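Long-range contacts in type II antifreeze protein (Brachyopsis rostratus, PDB 2ZIB), which binds to ice crystals and inhibits their growth, protecting fish blood from freezing at subzero sea-water temperatures: residues 93-98 against 114-119; 78-83 against 103-108; 64-69 against 122-127; 12-17 against 128-133; 20-25 against 44-49. All blocks are in the same frame, centred on the assembly; numbering follows the deposited sequence.

Contact 1 (93-98 against 114-119); sequences PTKPND and CWDDLP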
# COMPACT_ATOMS: atom_id res chain seq x y z
N PRO A 93 12.34 12.40 -0.96
CA PRO A 93 12.67 13.79 -1.28
C PRO A 93 12.31 14.13 -2.70
O PRO A 93 12.58 13.37 -3.61
CB PRO A 93 14.21 13.86 -1.09
CG PRO A 93 14.51 12.79 -0.12
CD PRO A 93 13.50 11.66 -0.41
N THR A 94 11.73 15.33 -2.85
CA THR A 94 11.27 15.92 -4.12
C THR A 94 10.04 15.25 -4.74
O THR A 94 9.61 15.62 -5.82
CB THR A 94 12.39 16.04 -5.19
OG1 THR A 94 12.58 14.77 -5.84
CG2 THR A 94 13.74 16.39 -4.56
N LYS A 95 9.53 14.22 -4.08
CA LYS A 95 8.32 13.53 -4.58
C LYS A 95 7.10 13.97 -3.80
O LYS A 95 7.23 14.47 -2.67
CB LYS A 95 8.58 11.99 -4.45
CG LYS A 95 9.91 11.55 -5.07
CD LYS A 95 10.03 11.95 -6.52
CE LYS A 95 11.41 11.57 -6.98
NZ LYS A 95 11.60 11.81 -8.46
N PRO A 96 5.89 13.79 -4.33
CA PRO A 96 5.59 13.17 -5.62
C PRO A 96 5.82 14.10 -6.80
O PRO A 96 5.76 15.31 -6.64
CB PRO A 96 4.09 12.83 -5.47
CG PRO A 96 3.52 13.94 -4.56
CD PRO A 96 4.67 14.21 -3.60
N ASN A 97 6.06 13.56 -7.99
CA ASN A 97 6.15 14.46 -9.18
C ASN A 97 4.75 14.91 -9.65
O ASN A 97 4.67 15.96 -10.28
CB ASN A 97 6.91 13.86 -10.37
CG ASN A 97 8.36 13.98 -10.22
OD1 ASN A 97 8.97 15.06 -10.44
ND2 ASN A 97 8.95 12.87 -9.83
N ASP A 98 3.70 14.15 -9.30
CA ASP A 98 2.33 14.55 -9.66
C ASP A 98 2.16 14.74 -11.18
O ASP A 98 1.41 15.61 -11.64
CB ASP A 98 1.89 15.79 -8.87
CG ASP A 98 1.65 15.49 -7.43
OD1 ASP A 98 1.50 14.28 -7.04
OD2 ASP A 98 1.53 16.43 -6.62
N CYS A 114 10.49 5.06 1.59
CA CYS A 114 9.79 6.28 1.25
C CYS A 114 9.00 6.11 -0.05
O CYS A 114 9.37 5.31 -0.94
CB CYS A 114 10.75 7.48 1.19
SG CYS A 114 12.07 7.39 -0.06
N TRP A 115 7.92 6.89 -0.17
CA TRP A 115 6.99 6.69 -1.28
C TRP A 115 7.37 7.46 -2.55
O TRP A 115 7.96 8.54 -2.47
CB TRP A 115 5.59 7.13 -0.89
CG TRP A 115 5.06 6.51 0.37
CD1 TRP A 115 5.56 5.46 1.12
CD2 TRP A 115 3.92 6.98 1.08
NE1 TRP A 115 4.76 5.23 2.22
CE2 TRP A 115 3.76 6.17 2.23
CE3 TRP A 115 3.00 8.04 0.85
CZ2 TRP A 115 2.71 6.36 3.16
CZ3 TRP A 115 1.93 8.22 1.78
CH2 TRP A 115 1.82 7.38 2.92
N ASP A 116 6.99 6.93 -3.70
CA ASP A 116 7.18 7.61 -4.97
C ASP A 116 6.03 7.24 -5.88
O ASP A 116 5.38 6.20 -5.68
CB ASP A 116 8.54 7.24 -5.56
CG ASP A 116 9.02 8.16 -6.67
OD1 ASP A 116 8.40 9.19 -6.98
OD2 ASP A 116 10.11 7.86 -7.21
N ASP A 117 5.79 8.10 -6.88
CA ASP A 117 4.71 7.87 -7.84
C ASP A 117 5.31 7.44 -9.17
O ASP A 117 6.14 8.14 -9.75
CB ASP A 117 3.78 9.11 -7.94
CG ASP A 117 4.45 10.45 -8.20
OD1 ASP A 117 5.65 10.71 -7.93
OD2 ASP A 117 3.69 11.36 -8.63
N LEU A 118 4.94 6.23 -9.58
CA LEU A 118 5.54 5.55 -10.74
C LEU A 118 4.43 5.22 -11.75
O LEU A 118 3.24 5.25 -11.40
CB LEU A 118 6.18 4.22 -10.29
CG LEU A 118 7.62 4.29 -9.79
CD1 LEU A 118 8.60 4.58 -10.89
CD2 LEU A 118 7.87 5.26 -8.61
N PRO A 119 4.81 4.83 -12.98
CA PRO A 119 3.78 4.35 -13.92
C PRO A 119 3.06 3.12 -13.36
O PRO A 119 3.69 2.15 -12.94
CB PRO A 119 4.60 3.99 -15.16
CG PRO A 119 5.85 4.84 -15.04
CD PRO A 119 6.16 4.83 -13.56
O HOH W 1 10.94 9.41 -9.23

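Contact 2 (78-83 against 103-108); sequences WSWTDG and CCMQMT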
# COMPACT_ATOMS: atom_id res chain seq x y z
N TRP A 78 -4.19 12.71 -4.34
CA TRP A 78 -3.98 11.32 -3.91
C TRP A 78 -5.21 10.81 -3.16
O TRP A 78 -5.79 11.51 -2.34
CB TRP A 78 -2.68 11.22 -3.07
CG TRP A 78 -1.50 11.47 -3.91
CD1 TRP A 78 -0.89 12.70 -4.14
CD2 TRP A 78 -0.88 10.54 -4.80
NE1 TRP A 78 0.03 12.56 -5.15
CE2 TRP A 78 0.06 11.24 -5.56
CE3 TRP A 78 -1.09 9.16 -5.07
CZ2 TRP A 78 0.82 10.63 -6.57
CZ3 TRP A 78 -0.33 8.57 -6.05
CH2 TRP A 78 0.60 9.29 -6.79
N SER A 79 -5.50 9.53 -3.37
CA SER A 79 -6.54 8.79 -2.64
C SER A 79 -6.06 7.39 -2.38
O SER A 79 -5.28 6.83 -3.16
CB SER A 79 -7.72 8.58 -3.65
OG SER A 79 -8.23 9.78 -4.22
N TRP A 80 -6.58 6.81 -1.30
CA TRP A 80 -6.37 5.38 -1.04
C TRP A 80 -7.52 4.56 -1.61
O TRP A 80 -8.70 4.96 -1.47
CB TRP A 80 -6.32 5.12 0.47
CG TRP A 80 -5.16 5.75 1.22
CD1 TRP A 80 -5.24 6.69 2.23
CD2 TRP A 80 -3.76 5.42 1.10
NE1 TRP A 80 -3.99 7.01 2.70
CE2 TRP A 80 -3.06 6.22 2.05
CE3 TRP A 80 -3.02 4.53 0.30
CZ2 TRP A 80 -1.67 6.16 2.20
CZ3 TRP A 80 -1.64 4.45 0.46
CH2 TRP A 80 -0.97 5.28 1.40
N THR A 81 -7.22 3.39 -2.16
CA THR A 81 -8.31 2.57 -2.73
C THR A 81 -9.32 2.11 -1.67
O THR A 81 -10.46 1.80 -2.02
CB THR A 81 -7.78 1.34 -3.43
OG1 THR A 81 -6.95 0.61 -2.53
CG2 THR A 81 -6.98 1.71 -4.70
N ASP A 82 -8.92 2.06 -0.40
CA ASP A 82 -9.84 1.63 0.65
C ASP A 82 -10.70 2.80 1.16
O ASP A 82 -11.50 2.59 2.08
CB ASP A 82 -9.12 0.95 1.80
CG ASP A 82 -8.15 1.84 2.53
OD1 ASP A 82 -8.11 3.07 2.29
OD2 ASP A 82 -7.42 1.33 3.43
N GLY A 83 -10.58 3.99 0.60
CA GLY A 83 -11.43 5.11 1.02
C GLY A 83 -11.00 5.80 2.30
O GLY A 83 -11.67 6.76 2.73
N CYS A 103 1.16 7.72 -11.99
CA CYS A 103 0.19 8.15 -10.97
C CYS A 103 -0.16 7.10 -9.93
O CYS A 103 -1.10 7.28 -9.19
CB CYS A 103 -1.07 8.73 -11.65
SG CYS A 103 -1.98 7.55 -12.69
N CYS A 104 0.69 6.07 -9.83
CA CYS A 104 0.46 5.05 -8.80
C CYS A 104 1.56 5.07 -7.72
O CYS A 104 2.76 5.23 -8.02
CB CYS A 104 0.42 3.67 -9.46
SG CYS A 104 -1.17 3.32 -10.23
N MET A 105 1.16 4.89 -6.45
CA MET A 105 2.08 5.02 -5.33
C MET A 105 2.73 3.71 -4.96
O MET A 105 2.06 2.67 -4.83
CB MET A 105 1.27 5.52 -4.15
CG MET A 105 2.06 5.80 -2.87
SD MET A 105 0.98 5.99 -1.43
CE MET A 105 0.29 7.63 -1.66
N GLN A 106 4.04 3.76 -4.71
CA GLN A 106 4.74 2.61 -4.20
C GLN A 106 5.65 3.02 -3.04
O GLN A 106 6.07 4.16 -2.95
CB GLN A 106 5.63 1.94 -5.25
CG GLN A 106 6.60 2.87 -5.92
CD GLN A 106 7.52 2.18 -6.91
OE1 GLN A 106 8.74 2.35 -6.78
NE2 GLN A 106 6.98 1.43 -7.86
N MET A 107 5.98 2.02 -2.21
CA MET A 107 7.15 2.12 -1.31
C MET A 107 8.36 1.78 -2.18
O MET A 107 8.38 0.69 -2.82
CB MET A 107 7.03 1.16 -0.14
CG MET A 107 5.80 1.45 0.73
SD MET A 107 5.52 0.16 1.97
CE MET A 107 6.04 0.92 3.44
N THR A 108 9.37 2.66 -2.19
CA THR A 108 10.54 2.48 -3.03
C THR A 108 11.57 1.52 -2.43
O THR A 108 11.40 0.99 -1.32
CB THR A 108 11.21 3.81 -3.36
OG1 THR A 108 11.75 4.39 -2.15
CG2 THR A 108 10.29 4.81 -4.05

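Contact 3 (64-69 against 122-127); sequences IVWIGG and ASHASI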
# COMPACT_ATOMS: atom_id res chain seq x y z
N ILE A 64 10.74 -3.01 -3.36
CA ILE A 64 9.65 -2.11 -3.82
C ILE A 64 8.32 -2.84 -3.71
O ILE A 64 8.19 -4.01 -4.11
CB ILE A 64 9.86 -1.73 -5.29
CG1 ILE A 64 11.09 -0.84 -5.44
CG2 ILE A 64 8.61 -1.01 -5.82
CD1 ILE A 64 11.52 -0.66 -6.88
N VAL A 65 7.30 -2.15 -3.20
CA VAL A 65 5.94 -2.73 -3.19
C VAL A 65 4.93 -1.67 -3.56
O VAL A 65 5.00 -0.51 -3.10
CB VAL A 65 5.51 -3.35 -1.81
CG1 VAL A 65 6.23 -4.65 -1.56
CG2 VAL A 65 5.64 -2.36 -0.63
N TRP A 66 3.97 -2.06 -4.38
CA TRP A 66 2.78 -1.23 -4.56
C TRP A 66 1.96 -1.12 -3.27
O TRP A 66 1.79 -2.11 -2.58
CB TRP A 66 1.90 -1.82 -5.66
CG TRP A 66 2.41 -1.73 -7.04
CD1 TRP A 66 2.49 -2.77 -7.96
CD2 TRP A 66 2.82 -0.54 -7.76
NE1 TRP A 66 2.90 -2.29 -9.18
CE2 TRP A 66 3.04 -0.92 -9.11
CE3 TRP A 66 2.89 0.83 -7.42
CZ2 TRP A 66 3.43 0.02 -10.10
CZ3 TRP A 66 3.29 1.75 -8.40
CH2 TRP A 66 3.54 1.33 -9.73
N ILE A 67 1.51 0.09 -2.98
CA ILE A 67 0.52 0.34 -1.91
C ILE A 67 -0.67 1.07 -2.49
O ILE A 67 -0.70 1.34 -3.71
CB ILE A 67 1.18 1.04 -0.69
CG1 ILE A 67 1.86 2.36 -1.09
CG2 ILE A 67 2.17 0.04 -0.01
CD1 ILE A 67 2.35 3.18 0.10
N GLY A 68 -1.67 1.41 -1.67
CA GLY A 68 -2.97 1.71 -2.25
C GLY A 68 -3.25 3.11 -2.73
O GLY A 68 -4.40 3.46 -2.95
N GLY A 69 -2.20 3.92 -2.95
CA GLY A 69 -2.38 5.29 -3.35
C GLY A 69 -2.40 5.43 -4.87
O GLY A 69 -1.60 4.81 -5.60
N ALA A 122 4.09 -0.55 -14.07
CA ALA A 122 5.31 -1.20 -13.57
C ALA A 122 4.95 -2.46 -12.78
O ALA A 122 3.92 -2.51 -12.07
CB ALA A 122 6.14 -0.23 -12.69
N SER A 123 5.81 -3.47 -12.85
CA SER A 123 5.54 -4.76 -12.27
C SER A 123 6.27 -4.91 -10.95
O SER A 123 7.49 -5.00 -10.93
CB SER A 123 6.04 -5.81 -13.25
OG SER A 123 5.62 -7.07 -12.75
N HIS A 124 5.53 -4.93 -9.84
CA HIS A 124 6.11 -4.99 -8.51
C HIS A 124 5.30 -5.88 -7.60
O HIS A 124 4.08 -6.08 -7.81
CB HIS A 124 6.19 -3.58 -7.88
CG HIS A 124 7.09 -2.64 -8.63
ND1 HIS A 124 8.46 -2.83 -8.72
CD2 HIS A 124 6.83 -1.48 -9.30
CE1 HIS A 124 8.98 -1.82 -9.40
NE2 HIS A 124 8.01 -0.99 -9.74
N ALA A 125 5.96 -6.42 -6.58
CA ALA A 125 5.27 -7.04 -5.45
C ALA A 125 4.35 -6.00 -4.79
O ALA A 125 4.40 -4.80 -5.12
CB ALA A 125 6.33 -7.59 -4.46
N SER A 126 3.52 -6.46 -3.84
CA SER A 126 2.54 -5.55 -3.26
C SER A 126 2.18 -6.01 -1.88
O SER A 126 2.52 -7.12 -1.44
CB SER A 126 1.32 -5.48 -4.19
OG SER A 126 0.75 -6.80 -4.41
N ILE A 127 1.41 -5.18 -1.20
CA ILE A 127 0.92 -5.49 0.15
C ILE A 127 -0.54 -5.12 0.25
O ILE A 127 -0.95 -3.99 -0.13
CB ILE A 127 1.78 -4.86 1.26
CG1 ILE A 127 1.34 -5.31 2.65
CG2 ILE A 127 1.90 -3.43 1.09
CD1 ILE A 127 2.46 -6.03 3.45
O HOH W 2 8.65 -5.37 -6.39

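Contact 4 (12-17 against 128-133); sequences AGWTLH and CAKAAI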
# COMPACT_ATOMS: atom_id res chain seq x y z
N ALA A 12 -5.13 -17.18 7.83
CA ALA A 12 -3.85 -17.77 7.46
C ALA A 12 -3.20 -17.07 6.28
O ALA A 12 -3.80 -16.86 5.22
CB ALA A 12 -4.06 -19.22 7.16
N GLY A 13 -1.94 -16.75 6.46
CA GLY A 13 -1.19 -16.09 5.41
C GLY A 13 -1.12 -14.58 5.62
O GLY A 13 -0.24 -13.96 5.03
N TRP A 14 -1.93 -14.02 6.51
CA TRP A 14 -1.94 -12.59 6.79
C TRP A 14 -1.37 -12.37 8.18
O TRP A 14 -1.49 -13.26 9.06
CB TRP A 14 -3.39 -12.10 6.70
CG TRP A 14 -4.04 -12.21 5.38
CD1 TRP A 14 -4.29 -13.36 4.68
CD2 TRP A 14 -4.53 -11.14 4.59
NE1 TRP A 14 -4.91 -13.05 3.49
CE2 TRP A 14 -5.06 -11.69 3.40
CE3 TRP A 14 -4.52 -9.73 4.73
CZ2 TRP A 14 -5.61 -10.89 2.37
CZ3 TRP A 14 -5.09 -8.93 3.73
CH2 TRP A 14 -5.64 -9.53 2.57
N THR A 15 -0.85 -11.17 8.44
CA THR A 15 -0.23 -10.86 9.73
C THR A 15 -0.89 -9.67 10.37
O THR A 15 -1.35 -8.72 9.69
CB THR A 15 1.27 -10.63 9.57
OG1 THR A 15 1.53 -9.55 8.63
CG2 THR A 15 1.93 -11.88 9.07
N LEU A 16 -0.95 -9.71 11.70
CA LEU A 16 -1.69 -8.74 12.47
C LEU A 16 -0.83 -7.54 12.91
O LEU A 16 0.26 -7.71 13.45
CB LEU A 16 -2.25 -9.47 13.73
CG LEU A 16 -3.07 -8.59 14.68
CD1 LEU A 16 -4.38 -8.09 14.07
CD2 LEU A 16 -3.36 -9.37 15.93
N HIS A 17 -1.33 -6.33 12.67
CA HIS A 17 -0.81 -5.14 13.34
C HIS A 17 -1.97 -4.28 13.76
O HIS A 17 -2.77 -3.86 12.93
CB HIS A 17 0.12 -4.29 12.42
CG HIS A 17 0.54 -3.00 13.07
ND1 HIS A 17 -0.15 -1.81 12.92
CD2 HIS A 17 1.50 -2.76 13.99
CE1 HIS A 17 0.40 -0.88 13.68
NE2 HIS A 17 1.38 -1.44 14.38
N CYS A 128 -1.34 -6.10 0.71
CA CYS A 128 -2.77 -5.86 0.93
C CYS A 128 -3.05 -5.68 2.41
O CYS A 128 -2.28 -6.14 3.26
CB CYS A 128 -3.61 -7.08 0.48
SG CYS A 128 -3.30 -7.67 -1.22
N ALA A 129 -4.19 -5.05 2.71
CA ALA A 129 -4.67 -4.96 4.09
C ALA A 129 -6.18 -5.14 4.13
O ALA A 129 -6.88 -4.88 3.14
CB ALA A 129 -4.28 -3.62 4.69
N LYS A 130 -6.66 -5.56 5.30
CA LYS A 130 -8.11 -5.60 5.58
C LYS A 130 -8.27 -5.65 7.10
O LYS A 130 -7.29 -5.87 7.85
CB LYS A 130 -8.81 -6.80 4.94
CG LYS A 130 -8.28 -8.20 5.37
CD LYS A 130 -8.88 -9.28 4.46
CE LYS A 130 -8.36 -10.65 4.80
NZ LYS A 130 -8.91 -11.67 3.83
N ALA A 131 -9.49 -5.42 7.58
CA ALA A 131 -9.74 -5.46 9.02
C ALA A 131 -9.46 -6.83 9.61
O ALA A 131 -9.73 -7.88 8.98
CB ALA A 131 -11.16 -5.10 9.28
N ALA A 132 -8.90 -6.85 10.82
CA ALA A 132 -8.73 -8.08 11.57
C ALA A 132 -10.08 -8.65 12.04
O ALA A 132 -11.13 -7.97 12.04
CB ALA A 132 -7.79 -7.85 12.73
N ILE A 133 -10.06 -9.91 12.46
CA ILE A 133 -11.25 -10.64 12.90
C ILE A 133 -11.32 -10.67 14.41
O ILE A 133 -12.38 -10.26 14.95
CB ILE A 133 -11.18 -12.06 12.33
CG1 ILE A 133 -11.30 -12.03 10.81
CG2 ILE A 133 -12.22 -12.98 12.97
CD1 ILE A 133 -10.72 -13.26 10.11
OXT ILE A 133 -10.37 -11.12 15.05

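Contact 5 (20-25 against 44-49); sequences RCFYSE and HLASIH. With SO4 (sulfate ion), chain B.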
# COMPACT_ATOMS: atom_id res chain seq x y z
N ARG A 20 -5.62 -4.34 12.06
CA ARG A 20 -5.57 -4.70 10.63
C ARG A 20 -4.73 -5.94 10.39
O ARG A 20 -3.82 -6.26 11.16
CB ARG A 20 -5.01 -3.49 9.85
CG ARG A 20 -5.85 -2.21 10.02
CD ARG A 20 -5.15 -1.01 9.40
NE ARG A 20 -5.22 -1.07 7.95
CZ ARG A 20 -4.46 -0.29 7.16
NH1 ARG A 20 -3.51 0.49 7.66
NH2 ARG A 20 -4.64 -0.35 5.84
N CYS A 21 -5.03 -6.58 9.25
CA CYS A 21 -4.29 -7.74 8.76
C CYS A 21 -3.65 -7.40 7.44
O CYS A 21 -4.27 -6.71 6.61
CB CYS A 21 -5.24 -8.94 8.56
SG CYS A 21 -5.97 -9.51 10.08
N PHE A 22 -2.41 -7.87 7.26
CA PHE A 22 -1.60 -7.52 6.08
C PHE A 22 -1.18 -8.78 5.34
O PHE A 22 -0.88 -9.80 5.94
CB PHE A 22 -0.38 -6.71 6.52
CG PHE A 22 -0.76 -5.37 7.09
CD1 PHE A 22 -1.14 -5.25 8.44
CD2 PHE A 22 -0.80 -4.24 6.28
CE1 PHE A 22 -1.53 -4.02 8.95
CE2 PHE A 22 -1.21 -2.98 6.79
CZ PHE A 22 -1.56 -2.88 8.13
N TYR A 23 -1.16 -8.68 4.02
CA TYR A 23 -0.74 -9.78 3.14
C TYR A 23 0.35 -9.34 2.20
O TYR A 23 0.16 -8.39 1.45
CB TYR A 23 -1.95 -10.26 2.33
CG TYR A 23 -1.58 -11.46 1.48
CD1 TYR A 23 -1.45 -12.70 2.07
CD2 TYR A 23 -1.31 -11.34 0.13
CE1 TYR A 23 -1.08 -13.82 1.33
CE2 TYR A 23 -0.92 -12.44 -0.66
CZ TYR A 23 -0.79 -13.67 -0.03
OH TYR A 23 -0.42 -14.78 -0.75
N SER A 24 1.47 -10.05 2.25
CA SER A 24 2.58 -9.75 1.37
C SER A 24 2.44 -10.60 0.11
O SER A 24 2.59 -11.81 0.17
CB SER A 24 3.91 -10.00 2.11
OG SER A 24 4.97 -9.74 1.23
N GLU A 25 2.13 -9.94 -1.01
CA GLU A 25 1.99 -10.58 -2.31
C GLU A 25 3.33 -10.51 -3.03
O GLU A 25 3.75 -9.44 -3.53
CB GLU A 25 0.91 -9.89 -3.14
CG GLU A 25 0.77 -10.45 -4.56
CD GLU A 25 0.48 -11.93 -4.57
OE1 GLU A 25 -0.69 -12.31 -4.29
OE2 GLU A 25 1.41 -12.72 -4.82
N HIS A 44 -7.74 -4.52 0.16
CA HIS A 44 -7.26 -3.47 -0.78
C HIS A 44 -5.76 -3.47 -0.68
O HIS A 44 -5.21 -3.91 0.34
CB HIS A 44 -7.80 -2.08 -0.39
CG HIS A 44 -9.26 -1.90 -0.67
ND1 HIS A 44 -9.74 -1.73 -1.94
CD2 HIS A 44 -10.33 -1.93 0.15
CE1 HIS A 44 -11.07 -1.61 -1.90
NE2 HIS A 44 -11.45 -1.73 -0.63
N LEU A 45 -5.09 -2.87 -1.67
CA LEU A 45 -3.70 -2.50 -1.41
C LEU A 45 -3.65 -1.69 -0.10
O LEU A 45 -4.56 -0.90 0.17
CB LEU A 45 -3.20 -1.64 -2.57
CG LEU A 45 -2.82 -2.44 -3.83
CD1 LEU A 45 -2.56 -1.49 -5.00
CD2 LEU A 45 -1.61 -3.34 -3.59
N ALA A 46 -2.58 -1.85 0.67
CA ALA A 46 -2.56 -1.23 1.99
C ALA A 46 -2.55 0.29 1.90
O ALA A 46 -1.79 0.89 1.13
CB ALA A 46 -1.31 -1.68 2.73
N SER A 47 -3.35 0.91 2.78
CA SER A 47 -3.18 2.32 3.11
C SER A 47 -2.34 2.44 4.37
O SER A 47 -2.31 1.51 5.21
CB SER A 47 -4.55 2.98 3.27
OG SER A 47 -5.21 2.42 4.39
N ILE A 48 -1.66 3.57 4.53
CA ILE A 48 -0.71 3.79 5.61
C ILE A 48 -1.00 5.12 6.29
O ILE A 48 -1.13 6.16 5.64
CB ILE A 48 0.72 3.77 5.07
CG1 ILE A 48 1.01 2.48 4.29
CG2 ILE A 48 1.72 4.01 6.22
CD1 ILE A 48 2.44 2.32 3.80
N HIS A 49 -1.16 5.08 7.62
CA HIS A 49 -1.73 6.23 8.34
C HIS A 49 -0.86 6.75 9.45
O HIS A 49 -1.27 7.66 10.17
CB HIS A 49 -3.11 5.85 8.89
CG HIS A 49 -4.05 5.51 7.79
ND1 HIS A 49 -4.61 6.49 7.01
CD2 HIS A 49 -4.42 4.32 7.25
CE1 HIS A 49 -5.30 5.92 6.04
NE2 HIS A 49 -5.22 4.60 6.18
S SO4 B . -13.87 -2.57 1.70
O1 SO4 B . -13.03 -3.82 1.49
O2 SO4 B . -13.83 -1.70 0.55
O3 SO4 B . -15.27 -2.98 1.92
O4 SO4 B . -13.28 -1.76 2.78
O HOH W 3 -5.86 -0.93 3.02

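Contact 1 (93-98 against 114-119)
The carboxylate of D117 holds two successive backbone amides of the loop, one on each oxygen: N97 N donates to D117 OD1 over 2.9 Å, and D98 N reaches D117 OD2 over 2.9 Å. Both oxygens use their syn lone pairs, with N-H...O angles of 155° and 150°, so the pair fixes the rotation of the carboxylate. D117 CG stands between its own backbone N and carbonyl carbon (chi1 53°), which turns the acid up from the strand toward the loop. P96 closes in beside it, CB lying 3.5 Å from D117 OD2. K95-P96-N97, with its cis-proline, sits where C-type lectins carry the EPN/QPD-type motif, and W115-D116-D117 resembles their WND motif; in relatives both belong to the calcium and sugar site, a likeness only, as this protein is calcium-independent. One residue before the proline, the aliphatic part of K95 crosses D116, with K95 CD 3.2 Å from D116 OD1, while a water bridges K95 NZ and D116 OD2. The carboxylate of D98 has its own partner in W78 NE1. Strand 115-118 pairs with 104-107, W115 packs on 65-67 and 104-107, D117 also touches W78, and the disulfide C92-C114 ties loop and strand at one end.

Contact 2 (78-83 against 103-108)
M105 reaches from strand 104-107 toward two tryptophans of the other segment: its CB meets W78, its sulfur meets W80, and its methyl touches both. CB lies 3.9 Å from W78 CZ3, at a slant to that indole. CG then runs anti to the backbone N (chi1 -177°), carrying the thioether away from its own strand toward W80. The sulfur is the atom that comes closest to the second ring: M105 SD is 3.5 Å from W80 CH2 and 4.3 Å from the centroid of the six-membered ring. It approaches 52° off the ring normal, a Met-aromatic contact of oblique geometry. A bend at chi3 brings the methyl back between the two indoles, where M105 CE sits 4.0 Å from W78 CE3 and 4.1 Å from W80 CH2. In the C-type lectin fold this is the place where the short hairpin of strands 69-70 and 79-80 lies against the larger sheet, and M105 fills the join. The chain of C103 and C104, which together face L118 in a classic beta bulge, also meets W78: C103 O lies 3.5 Å from W78 CZ3, while the carbonyl carbon of C104 is near the ring plane, at its edge. No hydrogen bond crosses between the segments. The indole nitrogen of W78 is instead engaged by D98, the ring of W80 meets that of H49, and W115 lies against M105 from the adjoining strand.

Contact 3 (64-69 against 122-127)
W66 N donates to A125 O over 2.9 Å, and a weak bond of 3.4 Å from I127 N to W66 O continues the parallel pairing of the two strands. The indole N-H of W66 is shared: M29 O is its stronger partner, and A122 O a bent second one, 3.1 Å from W66 NE1. The A122 oxygen lies almost in the ring plane, but the N-H...O angle is only 136° and the nitrogen stands above the carbonyl plane. A water links I64 O with A125 N at the start of the pairing.

Aromatic contacts centre on H124. I64 CG2 sits over one face of the imidazole, 3.5 Å from the H124 ring centroid, in a CH-pi contact. The histidine in turn presents its edge to the face of W66 in a T-shaped pair, planes 76° apart, with H124 CB also over the five-membered ring. H124 CG lies anti to its carbonyl carbon (chi1 -63°), which sets the ring face under I64 CG2 and its edge toward the indole.

Apolar packing is lighter, led by I67 CG2 and I127 CG2, 3.7 Å apart. Strand 65-67 has strand 124-131 on one edge and strand 104-107 on the other, central in the C-type lectin sheet, while I127 packs on helix 51-60 and W66 meets W31 of helix 31-40.

Contact 4 (12-17 against 128-133)
W14 and K130 carry most of the contact. The indole of W14 points at strand 124-131, and its six-membered ring receives the lysine over one face: K130 CE lies 3.5 Å from the ring centroid, only 6° off the normal. The ammonium follows, K130 NZ standing 4.1 Å from the same centroid, a cation-pi contact. This reach depends on an extended chain beyond CG, whose first torsion places CG between the backbone N and the carbonyl carbon (chi1 59°), and the lysine crosses the indole at about a right angle. The outer rim of the ring has other neighbours: W14 CH2 is 3.8 Å from C128 CB, and the carbonyl carbon of A129 lies near the ring plane at its edge. Two residues on, L16 CD1 meets A132 CB at 3.7 Å, a small apolar touch. Strand 20-26 runs between strands 15-17 and 124-131 and pairs with both, so no hydrogen bond passes directly between the two segments, which join the N- and C-terminal ends as in the long-form C-type lectin fold. K130 NZ also donates to K41 O; backbone oxygen and aromatic face together probably stabilise its positive charge in this partly buried place.

Contact 5 (20-25 against 44-49)
S47 O is gripped by both terminal nitrogens of R20, NH1 at 2.9 Å and NH2 at 3.0 Å. The oxygen lies within 4° of the guanidinium plane, so the arginine meets it end-on, while both nitrogens approach from the same face of the carbonyl plane. A bend at chi3 (73°) turns the guanidinium toward S47 from an otherwise drawn-out chain. A water adds to the hold, accepting from S47 N and, weakly, from R20 NH2, and donating to L45 O. The serine hydroxyl is part of a second layer: H49 NE2 donates to S47 OG over 2.8 Å, S47 OG is also hydrogen-bonded to D82 OD2, and H49 ND1 to D87 OD1. R20 NH1 comes to the edge of the H49 imidazole, in its plane, with the guanidinium and ring planes 55° apart. On the apolar side F22 covers one face of the guanidinium with its CZ, and F22 CE2 lies 4.3 Å from A46 CB. Farther off, H44 NE2 hydrogen-bonds a sulfate oxygen (O2), the ion probably coming from the crystallisation liquor. R20 ties strand 20-26 to the connection from strand 44-45 to helix 51-60, through S47 and through a salt bridge to E53 of that helix. Its charge is probably balanced by that acid, while S47 supplies a neutral acceptor that fixes the guanidinium's direction.

Contacts 2 and 5 are the buried ones, each centred about 6 Å from the centre of the chain, yet their chemistry contrasts: sulfur and indole rings without a hydrogen bond in the first, an arginine gripping a backbone oxygen in the second. They meet through D82 and S47. Contact 3 is the only one of the five made by strand pairing, and it shares strand 124-131 with contact 4. Contacts 1 and 4 lie farther out, on opposite sides of the chain's centre, their centres about 27 Å apart; one uses a carboxylate to hold a loop, the other a lysine over an aromatic face. Neighbouring strands 104-107 and 115-118 join contacts 1 and 2.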